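Local coordinates for hypothetical protein PH1109 (Pyrococcus horikoshii, PDB 2D59) that is of unknown function but belongs to the CoA-binding domain family, whose members share a Rossmann-like fold built on a parallel beta sheet, at residues 20-25 with 102-107. Residues are numbered along the deposited sequence; the frame is centred on the assembly and turned at random.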
loop_
_atom_site.group_PDB
_atom_site.type_symbol
_atom_site.label_atom_id
_atom_site.label_comp_id
_atom_site.label_asym_id
_atom_site.label_seq_id
_atom_site.Cartn_x
_atom_site.Cartn_y
_atom_site.Cartn_z
ATOM N N THR A 20 -9.726 -4.342 -7.537
ATOM C CA THR A 20 -11.172 -4.275 -7.630
ATOM C C THR A 20 -11.875 -4.653 -6.332
ATOM O O THR A 20 -12.816 -3.981 -5.911
ATOM C CB THR A 20 -11.680 -5.189 -8.763
ATOM O OG1 THR A 20 -11.109 -4.764 -10.007
ATOM C CG2 THR A 20 -13.194 -5.127 -8.864
ATOM N N ARG A 21 -11.407 -5.715 -5.691
ATOM C CA ARG A 21 -12.031 -6.184 -4.459
ATOM C C ARG A 21 -11.648 -5.453 -3.178
ATOM O O ARG A 21 -12.464 -5.337 -2.266
ATOM C CB ARG A 21 -11.769 -7.679 -4.294
ATOM C CG ARG A 21 -12.344 -8.518 -5.425
ATOM C CD ARG A 21 -13.852 -8.323 -5.558
ATOM N NE ARG A 21 -14.433 -9.136 -6.625
ATOM C CZ ARG A 21 -14.137 -9.008 -7.916
ATOM N NH1 ARG A 21 -13.262 -8.096 -8.313
ATOM N NH2 ARG A 21 -14.721 -9.792 -8.812
ATOM N N TYR A 22 -10.419 -4.952 -3.105
ATOM C CA TYR A 22 -9.971 -4.251 -1.908
ATOM C C TYR A 22 -9.905 -2.739 -2.111
ATOM O O TYR A 22 -9.095 -2.237 -2.892
ATOM C CB TYR A 22 -8.607 -4.788 -1.472
ATOM C CG TYR A 22 -8.605 -6.280 -1.222
ATOM C CD1 TYR A 22 -9.434 -6.845 -0.252
ATOM C CD2 TYR A 22 -7.783 -7.131 -1.962
ATOM C CE1 TYR A 22 -9.447 -8.221 -0.025
ATOM C CE2 TYR A 22 -7.788 -8.508 -1.743
ATOM C CZ TYR A 22 -8.621 -9.045 -0.775
ATOM O OH TYR A 22 -8.631 -10.404 -0.556
ATOM N N LYS A 23 -10.768 -2.022 -1.396
ATOM C CA LYS A 23 -10.827 -0.568 -1.482
ATOM C C LYS A 23 -10.308 0.110 -0.217
ATOM O O LYS A 23 -10.151 1.327 -0.195
ATOM C CB LYS A 23 -12.267 -0.110 -1.736
ATOM C CG LYS A 23 -12.887 -0.672 -3.003
ATOM C CD LYS A 23 -12.090 -0.270 -4.234
ATOM C CE LYS A 23 -12.718 -0.832 -5.501
ATOM N NZ LYS A 23 -11.933 -0.481 -6.721
ATOM N N LYS A 24 -10.053 -0.674 0.828
ATOM C CA LYS A 24 -9.562 -0.135 2.098
ATOM C C LYS A 24 -8.036 -0.172 2.100
ATOM O O LYS A 24 -7.428 -1.219 2.343
ATOM C CB LYS A 24 -10.102 -0.965 3.267
ATOM C CG LYS A 24 -11.596 -1.236 3.201
ATOM C CD LYS A 24 -12.419 0.030 3.358
ATOM C CE LYS A 24 -12.359 0.555 4.783
ATOM N NZ LYS A 24 -13.254 1.730 4.963
ATOM N N ILE A 25 -7.422 0.978 1.838
ATOM C CA ILE A 25 -5.969 1.070 1.770
ATOM C C ILE A 25 -5.304 1.868 2.881
ATOM O O ILE A 25 -5.702 2.993 3.177
ATOM C CB ILE A 25 -5.494 1.729 0.443
ATOM C CG1 ILE A 25 -6.292 1.196 -0.740
ATOM C CG2 ILE A 25 -4.001 1.469 0.233
ATOM C CD1 ILE A 25 -7.581 1.928 -0.935
ATOM N N ALA A 102 -4.672 -7.407 7.670
ATOM C CA ALA A 102 -4.707 -6.993 6.272
ATOM C C ALA A 102 -4.739 -8.226 5.376
ATOM O O ALA A 102 -4.400 -9.324 5.813
ATOM C CB ALA A 102 -3.488 -6.137 5.950
ATOM N N LYS A 103 -5.147 -8.039 4.127
ATOM C CA LYS A 103 -5.230 -9.137 3.170
ATOM C C LYS A 103 -4.090 -9.092 2.163
ATOM O O LYS A 103 -3.700 -10.120 1.606
ATOM C CB LYS A 103 -6.554 -9.070 2.405
ATOM C CG LYS A 103 -7.800 -9.196 3.263
ATOM C CD LYS A 103 -7.946 -10.597 3.827
ATOM C CE LYS A 103 -9.260 -10.747 4.576
ATOM N NZ LYS A 103 -9.431 -12.115 5.135
ATOM N N VAL A 104 -3.558 -7.895 1.936
ATOM C CA VAL A 104 -2.485 -7.709 0.966
ATOM C C VAL A 104 -1.413 -6.735 1.440
ATOM O O VAL A 104 -1.713 -5.726 2.077
ATOM C CB VAL A 104 -3.056 -7.156 -0.369
ATOM C CG1 VAL A 104 -1.932 -6.907 -1.367
ATOM C CG2 VAL A 104 -4.075 -8.127 -0.943
ATOM N N VAL A 105 -0.160 -7.059 1.141
ATOM C CA VAL A 105 0.956 -6.181 1.460
ATOM C C VAL A 105 1.464 -5.793 0.079
ATOM O O VAL A 105 1.797 -6.655 -0.734
ATOM C CB VAL A 105 2.076 -6.901 2.238
ATOM C CG1 VAL A 105 3.220 -5.926 2.512
ATOM C CG2 VAL A 105 1.531 -7.440 3.548
ATOM N N TRP A 106 1.498 -4.497 -0.192
ATOM C CA TRP A 106 1.934 -4.012 -1.489
ATOM C C TRP A 106 3.227 -3.212 -1.378
ATOM O O TRP A 106 3.234 -2.107 -0.841
ATOM C CB TRP A 106 0.826 -3.147 -2.100
ATOM C CG TRP A 106 1.057 -2.753 -3.530
ATOM C CD1 TRP A 106 2.138 -2.087 -4.033
ATOM C CD2 TRP A 106 0.170 -2.972 -4.636
ATOM N NE1 TRP A 106 1.980 -1.877 -5.379
ATOM C CE2 TRP A 106 0.781 -2.406 -5.777
ATOM C CE3 TRP A 106 -1.084 -3.584 -4.774
ATOM C CZ2 TRP A 106 0.185 -2.441 -7.044
ATOM C CZ3 TRP A 106 -1.678 -3.616 -6.034
ATOM C CH2 TRP A 106 -1.041 -3.046 -7.151
ATOM N N PHE A 107 4.317 -3.784 -1.884
ATOM C CA PHE A 107 5.622 -3.130 -1.867
ATOM C C PHE A 107 5.782 -2.262 -3.112
ATOM O O PHE A 107 5.864 -2.774 -4.229
ATOM C CB PHE A 107 6.738 -4.179 -1.842
ATOM C CG PHE A 107 6.862 -4.917 -0.534
ATOM C CD1 PHE A 107 7.682 -4.431 0.483
ATOM C CD2 PHE A 107 6.172 -6.106 -0.327
ATOM C CE1 PHE A 107 7.814 -5.126 1.687
ATOM C CE2 PHE A 107 6.298 -6.809 0.875
ATOM C CZ PHE A 107 7.121 -6.315 1.882
#
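Tyr22 lays its ring obliquely against the side chains of Lys103 and Val104, at the end of a Rossmann-like parallel sheet where strands 24-28 and 104-107 begin. In the parallel order 51-55, 24-28, 80-83, 104-107, 126-129, strand 80-83 lies between strands 24-28 and 104-107, so Tyr22, a loop residue between helix 12-21 and strand 24-28, has to span it; its ring passes the start of strand 80-83, touching Glu79 and Val80. Its backbone is the first after the helix to abandon helical angles, and with CG anti to the carbonyl carbon (chi1 -57°) the ring extends toward the start of strand 104-107. A long, flat aromatic suits this place, since the CA atoms of Tyr22 and Lys103 remain 8.5 Å apart.

No hydrogen bond links the two segments; the contact is made by carbon surfaces. Lys103 offers the aliphatic foot of its side chain: Lys103 CB makes an off-centre CH-pi contact, 4.2 Å from the centroid of the Tyr22 ring and 30° from the ring normal. Lys103 CG sits 3.8 Å from CE1 of Tyr22, and the two side chains cross at roughly a right angle. Beyond CG the chain bends at chi2 (-69°) and carries the ammonium group away from the tyrosine. Lysine thus fits a partly buried margin, its methylenes packing while its charged end stays on the exposed side.

Val104, the first residue of its strand, is buried, touching Ile126 and Val128 of the neighbouring strand as well as Tyr22; a short branched side chain suits such a place. Its two methyls diverge, and the one turned to the tyrosine is Val104 CG2, which lies 3.8 Å from Tyr22 CE2 and 4.0 Å from Tyr22 CD2.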